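Local atomic coordinates of adenosine 5'-monophosphoramidase (Candida albicans, PDB entry 6IQ1), a protein that probably hydrolyses adenosine 5'-monophosphoramidates to AMP and an amine, as a homodimeric member of the histidine triad nucleotide-binding family. Residues P83-G95 with V105-L119. Numbering follows the deposited sequence.
Sequences PEGEGYNVLQNNG and VHFHLIPKKDEATGL
Asn89 OD1 accepts hydrogen bonds from two waters that link it to Leu119. One water, 2.7 Å from Asn89 OD1, also donates to Ile110 O and accepts from Leu119 N. The other donates to Leu119 O as well. Asn89 ND2 is hydrogen-bonded to Ala98 O of the second subunit. Leu119 CD2 lies 3.9 Å from Asn89 CB, the two side chains crossing at about a right angle.

Strands 87-94 and 107-112 run antiparallel, with paired backbone hydrogen bonds at Gly87-Lys112, Asn89-Ile110 and Leu91-His108. His108 N to Leu91 O is 2.8 Å and nearly straight (173°). They are neighbouring strands of the antiparallel sheet of the HIT fold. Strand 87-94 is one edge of it within the chain and pairs with a strand of the second subunit, so the sheet continues through the dimer.

Gln92 CG sits over the centre of one Phe107 ring face, 3.7 Å from the centroid, as a CH-pi contact. A bend at chi2 (-97°) turns the Gln92 amide off the ring to a mutual pair of hydrogen bonds with Asn94.

One water accepts from Asn93 ND2, and weakly from His106 NE2 of the probable nucleotidylated histidine. It also lies 3.2 Å from His108 NE2, in that ring's plane. His106 ND1 is hydrogen-bonded to His104 O, and His108 ND1 to His41 NE2.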
loop_
_atom_site.group_PDB
_atom_site.type_symbol
_atom_site.label_atom_id
_atom_site.label_comp_id
_atom_site.label_asym_id
_atom_site.label_seq_id
_atom_site.Cartn_x
_atom_site.Cartn_y
_atom_site.Cartn_z
ATOM N N PRO D 83 -12.938 14.264 1.292
ATOM C CA PRO D 83 -12.963 13.009 2.060
ATOM C C PRO D 83 -14.294 12.285 2.017
ATOM O O PRO D 83 -14.358 11.146 2.485
ATOM C CB PRO D 83 -12.624 13.453 3.494
ATOM C CG PRO D 83 -12.800 14.921 3.513
ATOM C CD PRO D 83 -12.595 15.425 2.127
ATOM N N GLU D 84 -15.345 12.894 1.479
ATOM C CA GLU D 84 -16.643 12.235 1.383
ATOM C C GLU D 84 -16.796 11.557 0.027
ATOM O O GLU D 84 -15.960 11.709 -0.872
ATOM C CB GLU D 84 -17.780 13.230 1.609
ATOM C CG GLU D 84 -17.447 14.374 2.586
ATOM C CD GLU D 84 -17.230 13.881 4.022
ATOM O OE1 GLU D 84 -17.869 12.869 4.440
ATOM O OE2 GLU D 84 -16.389 14.508 4.724
ATOM N N GLY D 85 -17.899 10.831 -0.136
ATOM C CA GLY D 85 -18.145 10.184 -1.406
ATOM C C GLY D 85 -17.327 8.914 -1.506
ATOM O O GLY D 85 -16.961 8.303 -0.503
ATOM N N GLU D 86 -17.029 8.510 -2.728
ATOM C CA GLU D 86 -16.363 7.230 -2.846
ATOM C C GLU D 86 -14.851 7.444 -2.694
ATOM O O GLU D 86 -14.323 8.541 -2.925
ATOM C CB GLU D 86 -16.771 6.581 -4.165
ATOM C CG GLU D 86 -15.895 5.531 -4.673
ATOM C CD GLU D 86 -15.830 5.590 -6.209
ATOM O OE1 GLU D 86 -15.561 6.652 -6.822
ATOM O OE2 GLU D 86 -15.905 4.550 -6.796
ATOM N N GLY D 87 -14.168 6.396 -2.242
ATOM C CA GLY D 87 -12.743 6.434 -2.003
ATOM C C GLY D 87 -12.025 5.237 -2.591
ATOM O O GLY D 87 -12.516 4.640 -3.559
ATOM N N TYR D 88 -10.863 4.887 -2.029
ATOM C CA TYR D 88 -10.081 3.759 -2.524
ATOM C C TYR D 88 -8.965 3.407 -1.543
ATOM O O TYR D 88 -8.549 4.223 -0.709
ATOM C CB TYR D 88 -9.506 4.021 -3.932
ATOM C CG TYR D 88 -8.598 5.227 -4.113
ATOM C CD1 TYR D 88 -9.126 6.485 -4.398
ATOM C CD2 TYR D 88 -7.214 5.094 -4.060
ATOM C CE1 TYR D 88 -8.305 7.585 -4.589
ATOM C CE2 TYR D 88 -6.378 6.183 -4.271
ATOM C CZ TYR D 88 -6.927 7.429 -4.531
ATOM O OH TYR D 88 -6.101 8.519 -4.714
ATOM N N ASN D 89 -8.495 2.163 -1.659
ATOM C CA ASN D 89 -7.437 1.616 -0.824
ATOM C C ASN D 89 -6.275 1.115 -1.680
ATOM O O ASN D 89 -6.475 0.580 -2.778
ATOM C CB ASN D 89 -7.970 0.482 0.042
ATOM C CG ASN D 89 -8.960 0.969 1.076
ATOM O OD1 ASN D 89 -10.177 0.912 0.860
ATOM N ND2 ASN D 89 -8.442 1.472 2.213
ATOM N N VAL D 90 -5.058 1.292 -1.173
ATOM C CA VAL D 90 -3.873 0.654 -1.732
ATOM C C VAL D 90 -3.410 -0.375 -0.708
ATOM O O VAL D 90 -3.129 -0.024 0.444
ATOM C CB VAL D 90 -2.777 1.680 -2.068
ATOM C CG1 VAL D 90 -1.603 1.021 -2.833
ATOM C CG2 VAL D 90 -3.365 2.810 -2.908
ATOM N N LEU D 91 -3.378 -1.650 -1.106
ATOM C CA LEU D 91 -3.020 -2.731 -0.195
ATOM C C LEU D 91 -1.910 -3.595 -0.786
ATOM O O LEU D 91 -1.915 -3.899 -1.984
ATOM C CB LEU D 91 -4.231 -3.602 0.117
ATOM C CG LEU D 91 -4.003 -4.775 1.077
ATOM C CD1 LEU D 91 -3.530 -4.252 2.410
ATOM C CD2 LEU D 91 -5.289 -5.600 1.231
ATOM N N GLN D 92 -0.963 -3.986 0.061
ATOM C CA GLN D 92 0.103 -4.909 -0.312
ATOM C C GLN D 92 0.319 -5.878 0.842
ATOM O O GLN D 92 0.451 -5.441 1.991
ATOM C CB GLN D 92 1.405 -4.162 -0.642
ATOM C CG GLN D 92 2.385 -4.979 -1.469
ATOM C CD GLN D 92 3.439 -5.630 -0.617
ATOM O OE1 GLN D 92 3.827 -5.080 0.410
ATOM N NE2 GLN D 92 3.904 -6.808 -1.023
ATOM N N ASN D 93 0.329 -7.179 0.542
ATOM C CA ASN D 93 0.306 -8.224 1.560
ATOM C C ASN D 93 1.557 -9.086 1.485
ATOM O O ASN D 93 2.013 -9.449 0.391
ATOM C CB ASN D 93 -0.919 -9.126 1.419
ATOM C CG ASN D 93 -2.234 -8.350 1.345
ATOM O OD1 ASN D 93 -2.438 -7.337 2.034
ATOM N ND2 ASN D 93 -3.149 -8.851 0.524
ATOM N N ASN D 94 2.082 -9.448 2.656
ATOM C CA ASN D 94 3.350 -10.165 2.769
ATOM C C ASN D 94 3.164 -11.384 3.667
ATOM O O ASN D 94 3.060 -11.255 4.895
ATOM C CB ASN D 94 4.426 -9.223 3.286
ATOM C CG ASN D 94 4.666 -8.077 2.327
ATOM O OD1 ASN D 94 5.507 -8.176 1.437
ATOM N ND2 ASN D 94 3.882 -7.009 2.458
ATOM N N GLY D 95 3.103 -12.556 3.050
ATOM C CA GLY D 95 2.960 -13.782 3.805
ATOM C C GLY D 95 1.509 -14.222 3.909
ATOM O O GLY D 95 0.573 -13.413 3.848
ATOM N N VAL D 105 5.283 -9.922 -5.394
ATOM C CA VAL D 105 4.770 -8.663 -4.862
ATOM C C VAL D 105 3.743 -8.073 -5.813
ATOM O O VAL D 105 4.016 -7.871 -6.999
ATOM C CB VAL D 105 5.931 -7.680 -4.614
ATOM C CG1 VAL D 105 5.418 -6.248 -4.299
ATOM C CG2 VAL D 105 6.802 -8.196 -3.498
ATOM N N HIS D 106 2.550 -7.798 -5.296
ATOM C CA HIS D 106 1.518 -7.133 -6.077
ATOM C C HIS D 106 0.779 -6.149 -5.188
ATOM O O HIS D 106 0.444 -6.467 -4.042
ATOM C CB HIS D 106 0.516 -8.116 -6.717
ATOM C CG HIS D 106 -0.074 -9.116 -5.769
ATOM N ND1 HIS D 106 0.680 -10.075 -5.125
ATOM C CD2 HIS D 106 -1.360 -9.335 -5.395
ATOM C CE1 HIS D 106 -0.113 -10.822 -4.373
ATOM N NE2 HIS D 106 -1.354 -10.395 -4.521
ATOM N N PHE D 107 0.535 -4.966 -5.724
ATOM C CA PHE D 107 -0.238 -3.939 -5.057
ATOM C C PHE D 107 -1.670 -3.971 -5.574
ATOM O O PHE D 107 -1.899 -4.143 -6.774
ATOM C CB PHE D 107 0.408 -2.568 -5.310
ATOM C CG PHE D 107 1.651 -2.331 -4.497
ATOM C CD1 PHE D 107 2.868 -2.836 -4.908
ATOM C CD2 PHE D 107 1.593 -1.615 -3.303
ATOM C CE1 PHE D 107 4.013 -2.628 -4.149
ATOM C CE2 PHE D 107 2.726 -1.397 -2.544
ATOM C CZ PHE D 107 3.935 -1.908 -2.957
ATOM N N HIS D 108 -2.632 -3.810 -4.674
ATOM C CA HIS D 108 -4.036 -3.699 -5.056
ATOM C C HIS D 108 -4.456 -2.231 -5.037
ATOM O O HIS D 108 -4.257 -1.530 -4.034
ATOM C CB HIS D 108 -4.956 -4.485 -4.109
ATOM C CG HIS D 108 -4.623 -5.938 -3.971
ATOM N ND1 HIS D 108 -5.260 -6.920 -4.698
ATOM C CD2 HIS D 108 -3.732 -6.574 -3.173
ATOM C CE1 HIS D 108 -4.766 -8.100 -4.362
ATOM N NE2 HIS D 108 -3.834 -7.916 -3.442
ATOM N N LEU D 109 -5.047 -1.772 -6.134
ATOM C CA LEU D 109 -5.750 -0.491 -6.178
ATOM C C LEU D 109 -7.238 -0.818 -6.170
ATOM O O LEU D 109 -7.769 -1.323 -7.166
ATOM C CB LEU D 109 -5.370 0.326 -7.412
ATOM C CG LEU D 109 -6.276 1.548 -7.612
ATOM C CD1 LEU D 109 -6.233 2.471 -6.394
ATOM C CD2 LEU D 109 -5.924 2.324 -8.856
ATOM N N ILE D 110 -7.903 -0.572 -5.041
ATOM C CA ILE D 110 -9.269 -1.056 -4.864
ATOM C C ILE D 110 -10.227 0.104 -4.658
ATOM O O ILE D 110 -10.193 0.746 -3.599
ATOM C CB ILE D 110 -9.384 -2.016 -3.678
ATOM C CG1 ILE D 110 -8.241 -3.024 -3.663
ATOM C CG2 ILE D 110 -10.731 -2.705 -3.717
ATOM C CD1 ILE D 110 -8.152 -3.784 -2.336
ATOM N N PRO D 111 -11.092 0.398 -5.625
ATOM C CA PRO D 111 -12.105 1.442 -5.421
ATOM C C PRO D 111 -13.054 1.100 -4.279
ATOM O O PRO D 111 -13.382 -0.066 -4.049
ATOM C CB PRO D 111 -12.823 1.490 -6.772
ATOM C CG PRO D 111 -11.713 1.090 -7.763
ATOM C CD PRO D 111 -10.989 -0.007 -7.039
ATOM N N LYS D 112 -13.475 2.121 -3.532
ATOM C CA LYS D 112 -14.369 1.913 -2.384
ATOM C C LYS D 112 -15.649 2.711 -2.612
ATOM O O LYS D 112 -15.741 3.871 -2.212
ATOM C CB LYS D 112 -13.693 2.312 -1.055
ATOM C CG LYS D 112 -14.528 2.015 0.187
ATOM C CD LYS D 112 -14.497 0.538 0.513
ATOM C CE LYS D 112 -15.330 0.205 1.735
ATOM N NZ LYS D 112 -15.422 -1.268 1.954
ATOM N N LYS D 113 -16.642 2.080 -3.241
ATOM C CA LYS D 113 -17.873 2.768 -3.621
ATOM C C LYS D 113 -18.980 2.645 -2.579
ATOM O O LYS D 113 -19.890 3.485 -2.548
ATOM C CB LYS D 113 -18.371 2.236 -4.971
ATOM C CG LYS D 113 -17.512 2.661 -6.160
ATOM C CD LYS D 113 -18.007 2.034 -7.462
ATOM C CE LYS D 113 -18.348 3.096 -8.504
ATOM N NZ LYS D 113 -18.399 2.505 -9.872
ATOM N N ASP D 114 -18.918 1.629 -1.732
ATOM C CA ASP D 114 -19.915 1.392 -0.698
ATOM C C ASP D 114 -19.276 0.488 0.346
ATOM O O ASP D 114 -18.078 0.202 0.286
ATOM C CB ASP D 114 -21.184 0.774 -1.293
ATOM C CG ASP D 114 -20.896 -0.487 -2.078
ATOM O OD1 ASP D 114 -20.589 -1.526 -1.444
ATOM O OD2 ASP D 114 -20.942 -0.428 -3.332
ATOM N N GLU D 115 -20.078 0.006 1.284
ATOM C CA GLU D 115 -19.565 -0.823 2.365
ATOM C C GLU D 115 -19.512 -2.305 2.033
ATOM O O GLU D 115 -18.724 -3.030 2.653
ATOM C CB GLU D 115 -20.418 -0.630 3.619
ATOM C CG GLU D 115 -20.637 0.828 3.976
ATOM C CD GLU D 115 -19.934 1.219 5.261
ATOM O OE1 GLU D 115 -19.627 2.427 5.428
ATOM O OE2 GLU D 115 -19.693 0.313 6.094
ATOM N N ALA D 116 -20.340 -2.782 1.098
ATOM C CA ALA D 116 -20.388 -4.215 0.825
ATOM C C ALA D 116 -19.247 -4.666 -0.077
ATOM O O ALA D 116 -18.788 -5.807 0.032
ATOM C CB ALA D 116 -21.728 -4.590 0.191
ATOM N N THR D 117 -18.790 -3.804 -0.971
ATOM C CA THR D 117 -17.708 -4.129 -1.878
ATOM C C THR D 117 -16.419 -3.444 -1.420
ATOM O O THR D 117 -16.378 -2.739 -0.402
ATOM C CB THR D 117 -18.073 -3.712 -3.301
ATOM O OG1 THR D 117 -18.278 -2.292 -3.338
ATOM C CG2 THR D 117 -19.354 -4.424 -3.751
ATOM N N GLY D 118 -15.362 -3.649 -2.197
ATOM C CA GLY D 118 -14.092 -3.038 -1.889
ATOM C C GLY D 118 -13.465 -3.689 -0.671
ATOM O O GLY D 118 -13.940 -4.694 -0.136
ATOM N N LEU D 119 -12.374 -3.082 -0.228
ATOM C CA LEU D 119 -11.660 -3.604 0.927
ATOM C C LEU D 119 -12.480 -3.390 2.196
ATOM O O LEU D 119 -13.062 -2.317 2.401
ATOM C CB LEU D 119 -10.288 -2.940 1.054
ATOM C CG LEU D 119 -9.435 -3.442 2.215
ATOM C CD1 LEU D 119 -9.199 -4.935 2.091
ATOM C CD2 LEU D 119 -8.109 -2.708 2.277
HETATM O O HOH W 1 -11.932 0.278 2.479
HETATM O O HOH W 2 -11.418 -0.377 -1.096
HETATM O O HOH W 3 2.260 -9.117 -2.374
HETATM O O HOH W 4 -2.496 -10.368 -1.943
HETATM O O HOH W 5 -0.514 -7.923 -2.250
#